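Local atomic coordinates of long form salivary protein D7L1 (Anopheles stephensi, PDB entry 3NHI), a protein that binds and sequesters cysteinyl leukotrienes and thromboxane A2 analogues, mediators of the host response, and so modulates blood feeding by the mosquito. Residues F155-W164 and E185-G196. Residues are numbered along the deposited sequence; the frame is centred on the assembly and turned at random.
Sequences FHAYCEKRAW and ELKDAIDCIFRG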
loop_
_atom_site.group_PDB
_atom_site.type_symbol
_atom_site.label_atom_id
_atom_site.label_comp_id
_atom_site.label_asym_id
_atom_site.label_seq_id
_atom_site.Cartn_x
_atom_site.Cartn_y
_atom_site.Cartn_z
ATOM N N PHE A 155 5.774 8.879 -2.100
ATOM C CA PHE A 155 4.783 9.632 -1.355
ATOM C C PHE A 155 5.328 10.958 -0.861
ATOM O O PHE A 155 4.608 11.955 -0.861
ATOM C CB PHE A 155 4.124 8.820 -0.229
ATOM C CG PHE A 155 2.759 8.311 -0.603
ATOM C CD1 PHE A 155 1.717 9.216 -0.825
ATOM C CD2 PHE A 155 2.516 6.940 -0.775
ATOM C CE1 PHE A 155 0.453 8.771 -1.227
ATOM C CE2 PHE A 155 1.245 6.489 -1.170
ATOM C CZ PHE A 155 0.215 7.404 -1.390
ATOM N N HIS A 156 6.609 10.984 -0.489
ATOM C CA HIS A 156 7.185 12.234 -0.007
ATOM C C HIS A 156 7.142 13.315 -1.091
ATOM O O HIS A 156 6.819 14.460 -0.798
ATOM C CB HIS A 156 8.610 12.026 0.505
ATOM C CG HIS A 156 8.725 10.981 1.573
ATOM N ND1 HIS A 156 8.324 9.675 1.381
ATOM C CD2 HIS A 156 9.233 11.040 2.827
ATOM C CE1 HIS A 156 8.555 8.984 2.486
ATOM N NE2 HIS A 156 9.110 9.789 3.376
ATOM N N ALA A 157 7.439 12.951 -2.338
ATOM C CA ALA A 157 7.390 13.918 -3.434
ATOM C C ALA A 157 5.964 14.310 -3.800
ATOM O O ALA A 157 5.685 15.494 -4.035
ATOM C CB ALA A 157 8.120 13.376 -4.647
ATOM N N TYR A 158 5.073 13.321 -3.864
ATOM C CA TYR A 158 3.666 13.577 -4.126
ATOM C C TYR A 158 3.093 14.560 -3.099
ATOM O O TYR A 158 2.417 15.537 -3.450
ATOM C CB TYR A 158 2.887 12.251 -4.121
ATOM C CG TYR A 158 1.394 12.441 -4.163
ATOM C CD1 TYR A 158 0.714 12.519 -5.375
ATOM C CD2 TYR A 158 0.659 12.583 -2.978
ATOM C CE1 TYR A 158 -0.673 12.712 -5.408
ATOM C CE2 TYR A 158 -0.708 12.786 -3.003
ATOM C CZ TYR A 158 -1.365 12.849 -4.208
ATOM O OH TYR A 158 -2.730 13.058 -4.194
ATOM N N CYS A 159 3.386 14.306 -1.827
ATOM C CA CYS A 159 2.868 15.114 -0.731
ATOM C C CYS A 159 3.505 16.502 -0.680
ATOM O O CYS A 159 2.822 17.481 -0.381
ATOM C CB CYS A 159 3.062 14.374 0.590
ATOM S SG CYS A 159 2.109 12.825 0.683
ATOM N N GLU A 160 4.802 16.591 -0.978
ATOM C CA GLU A 160 5.478 17.893 -1.074
ATOM C C GLU A 160 4.771 18.819 -2.073
ATOM O O GLU A 160 4.523 19.993 -1.771
ATOM C CB GLU A 160 6.948 17.711 -1.455
ATOM C CG GLU A 160 7.731 19.029 -1.546
ATOM C CD GLU A 160 9.089 18.900 -2.216
ATOM O OE1 GLU A 160 9.389 17.838 -2.797
ATOM O OE2 GLU A 160 9.859 19.883 -2.165
ATOM N N LYS A 161 4.435 18.273 -3.241
ATOM C CA LYS A 161 3.790 19.027 -4.319
ATOM C C LYS A 161 2.451 19.610 -3.862
ATOM O O LYS A 161 2.058 20.697 -4.288
ATOM C CB LYS A 161 3.604 18.116 -5.548
ATOM C CG LYS A 161 2.924 18.784 -6.741
ATOM C CD LYS A 161 3.002 17.957 -8.002
ATOM C CE LYS A 161 2.235 18.662 -9.104
ATOM N NZ LYS A 161 2.604 18.163 -10.462
ATOM N N ARG A 162 1.750 18.892 -2.995
ATOM C CA ARG A 162 0.454 19.373 -2.526
ATOM C C ARG A 162 0.509 20.217 -1.256
ATOM O O ARG A 162 -0.384 21.024 -1.008
ATOM C CB ARG A 162 -0.537 18.227 -2.429
ATOM C CG ARG A 162 -1.060 17.901 -3.801
ATOM C CD ARG A 162 -1.138 16.441 -4.045
ATOM N NE ARG A 162 -1.444 16.208 -5.451
ATOM C CZ ARG A 162 -0.548 15.929 -6.394
ATOM N NH1 ARG A 162 0.753 15.816 -6.114
ATOM N NH2 ARG A 162 -0.970 15.753 -7.638
ATOM N N ALA A 163 1.574 20.055 -0.480
ATOM C CA ALA A 163 1.768 20.856 0.725
ATOM C C ALA A 163 2.294 22.263 0.437
ATOM O O ALA A 163 1.886 23.225 1.097
ATOM C CB ALA A 163 2.698 20.133 1.686
ATOM N N TRP A 164 3.206 22.363 -0.526
ATOM C CA TRP A 164 3.754 23.641 -0.974
ATOM C C TRP A 164 3.306 23.903 -2.405
ATOM O O TRP A 164 4.017 23.582 -3.366
ATOM C CB TRP A 164 5.285 23.650 -0.885
ATOM C CG TRP A 164 5.825 23.701 0.517
ATOM C CD1 TRP A 164 6.023 24.817 1.282
ATOM C CD2 TRP A 164 6.263 22.588 1.314
ATOM N NE1 TRP A 164 6.558 24.472 2.496
ATOM C CE2 TRP A 164 6.711 23.108 2.546
ATOM C CE3 TRP A 164 6.327 21.203 1.099
ATOM C CZ2 TRP A 164 7.208 22.288 3.569
ATOM C CZ3 TRP A 164 6.823 20.391 2.109
ATOM C CH2 TRP A 164 7.253 20.937 3.331
ATOM N N GLU A 185 2.597 23.872 6.288
ATOM C CA GLU A 185 2.916 23.083 5.102
ATOM C C GLU A 185 3.635 21.785 5.469
ATOM O O GLU A 185 3.334 20.719 4.923
ATOM C CB GLU A 185 3.752 23.900 4.109
ATOM C CG GLU A 185 3.050 25.136 3.508
ATOM C CD GLU A 185 3.183 26.383 4.365
ATOM O OE1 GLU A 185 3.825 26.345 5.438
ATOM O OE2 GLU A 185 2.626 27.413 3.942
ATOM N N LEU A 186 4.592 21.863 6.383
ATOM C CA LEU A 186 5.294 20.662 6.820
ATOM C C LEU A 186 4.342 19.693 7.518
ATOM O O LEU A 186 4.393 18.480 7.278
ATOM C CB LEU A 186 6.487 21.013 7.719
ATOM C CG LEU A 186 7.346 19.833 8.187
ATOM C CD1 LEU A 186 7.961 19.060 7.018
ATOM C CD2 LEU A 186 8.435 20.354 9.099
ATOM N N LYS A 187 3.465 20.218 8.368
ATOM C CA LYS A 187 2.490 19.368 9.036
ATOM C C LYS A 187 1.596 18.663 8.016
ATOM O O LYS A 187 1.312 17.468 8.159
ATOM C CB LYS A 187 1.646 20.162 10.038
ATOM C CG LYS A 187 2.473 20.723 11.187
ATOM C CD LYS A 187 1.610 21.510 12.160
ATOM C CE LYS A 187 2.428 21.999 13.340
ATOM N NZ LYS A 187 1.667 23.016 14.132
ATOM N N ASP A 188 1.166 19.390 6.990
ATOM C CA ASP A 188 0.347 18.802 5.944
ATOM C C ASP A 188 1.104 17.721 5.174
ATOM O O ASP A 188 0.585 16.609 4.973
ATOM C CB ASP A 188 -0.174 19.865 4.980
ATOM C CG ASP A 188 -1.090 19.275 3.939
ATOM O OD1 ASP A 188 -2.247 18.938 4.288
ATOM O OD2 ASP A 188 -0.656 19.104 2.786
ATOM N N ALA A 189 2.323 18.041 4.737
ATOM C CA ALA A 189 3.141 17.073 4.024
ATOM C C ALA A 189 3.309 15.789 4.834
ATOM O O ALA A 189 3.145 14.685 4.297
ATOM C CB ALA A 189 4.501 17.666 3.673
ATOM N N ILE A 190 3.613 15.937 6.122
ATOM C CA ILE A 190 3.860 14.780 6.971
ATOM C C ILE A 190 2.589 13.941 7.194
ATOM O O ILE A 190 2.664 12.706 7.224
ATOM C CB ILE A 190 4.567 15.190 8.297
ATOM C CG1 ILE A 190 5.984 15.725 8.020
ATOM C CG2 ILE A 190 4.650 14.015 9.270
ATOM C CD1 ILE A 190 6.952 14.747 7.295
ATOM N N ASP A 191 1.435 14.594 7.324
ATOM C CA ASP A 191 0.180 13.855 7.411
ATOM C C ASP A 191 -0.056 13.035 6.139
ATOM O O ASP A 191 -0.396 11.841 6.197
ATOM C CB ASP A 191 -1.000 14.790 7.682
ATOM C CG ASP A 191 -2.299 14.044 7.792
ATOM O OD1 ASP A 191 -3.131 14.185 6.877
ATOM O OD2 ASP A 191 -2.484 13.297 8.773
ATOM N N CYS A 192 0.165 13.669 4.992
ATOM C CA CYS A 192 -0.024 13.027 3.703
ATOM C C CYS A 192 0.941 11.835 3.574
ATOM O O CYS A 192 0.572 10.760 3.077
ATOM C CB CYS A 192 0.174 14.080 2.608
ATOM S SG CYS A 192 0.191 13.483 0.910
ATOM N N ILE A 193 2.175 12.014 4.028
ATOM C CA ILE A 193 3.156 10.943 3.945
ATOM C C ILE A 193 2.820 9.795 4.887
ATOM O O ILE A 193 2.866 8.630 4.496
ATOM C CB ILE A 193 4.576 11.477 4.202
ATOM C CG1 ILE A 193 4.993 12.419 3.071
ATOM C CG2 ILE A 193 5.573 10.332 4.315
ATOM C CD1 ILE A 193 6.175 13.324 3.418
ATOM N N PHE A 194 2.477 10.114 6.130
ATOM C CA PHE A 194 2.130 9.070 7.094
ATOM C C PHE A 194 0.951 8.228 6.607
ATOM O O PHE A 194 0.937 7.001 6.784
ATOM C CB PHE A 194 1.855 9.652 8.490
ATOM C CG PHE A 194 3.091 9.755 9.369
ATOM C CD1 PHE A 194 4.317 10.189 8.852
ATOM C CD2 PHE A 194 3.018 9.418 10.721
ATOM C CE1 PHE A 194 5.453 10.281 9.681
ATOM C CE2 PHE A 194 4.138 9.508 11.551
ATOM C CZ PHE A 194 5.354 9.932 11.031
ATOM N N ARG A 195 -0.035 8.872 5.984
ATOM C CA ARG A 195 -1.165 8.127 5.428
ATOM C C ARG A 195 -0.727 7.299 4.216
ATOM O O ARG A 195 -1.094 6.130 4.092
ATOM C CB ARG A 195 -2.307 9.072 5.081
ATOM C CG ARG A 195 -2.991 9.649 6.314
ATOM C CD ARG A 195 -4.131 10.565 5.913
ATOM N NE ARG A 195 -4.959 10.979 7.045
ATOM C CZ ARG A 195 -5.999 10.294 7.525
ATOM N NH1 ARG A 195 -6.358 9.127 6.996
ATOM N NH2 ARG A 195 -6.689 10.779 8.553
ATOM N N GLY A 196 0.109 7.874 3.354
ATOM C CA GLY A 196 0.613 7.148 2.182
ATOM C C GLY A 196 1.460 5.932 2.530
ATOM O O GLY A 196 1.415 4.908 1.840
HETATM O O HOH W 1 0.431 17.090 1.276
HETATM O O HOH W 2 -2.637 19.538 0.861
HETATM O O HOH W 3 6.849 26.276 4.742
#
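The C159–C192 disulfide staples helix 155-163 to the roughly antiparallel helix 184-196, within the all-helical, odorant-binding-protein-like domain that does not hold the bound fatty acid. The axes of the two segments approach to 8.5 Å at an angle of 145°. SG of C159 lies anti to its carbonyl carbon, whereas that of C192 is anti to the backbone N (chi1 173°), and these two settings bring the sulfurs together across the interface. Beside the bridge, C192 SG meets the edge of the Y158 ring, whose hydroxyl is held by E147 O.

Three CH-pi contacts run along the interface. G196 CA stands 3.4 Å from the centroid of the F155 ring, almost on its normal; lacking a side chain, G196 lets the ring lie directly on the backbone. I193 sends CG2 over the face of the H156 ring, 3.8 Å from its centroid, while CG1 rests on C159 CB. E185 CB lies over the five-membered ring of W164, just past the end of helix 155-163. Toward the C-terminal end of that helix, small residues let the backbones come close: A163 CB touches A189 CB at 3.6 Å, and A189 CB also reaches W164 CZ3.

Polar links across the interface run through water. D188 OD2 accepts from two waters, one also donating to C159 O and the other, over a longer 3.3 Å, to R162 O; a carboxylate, presumably ionised here, suits this role because it can accept from both waters. A third water lies in the indole plane, accepting from W164 NE1 at 2.9 Å and donating to E185 OE1.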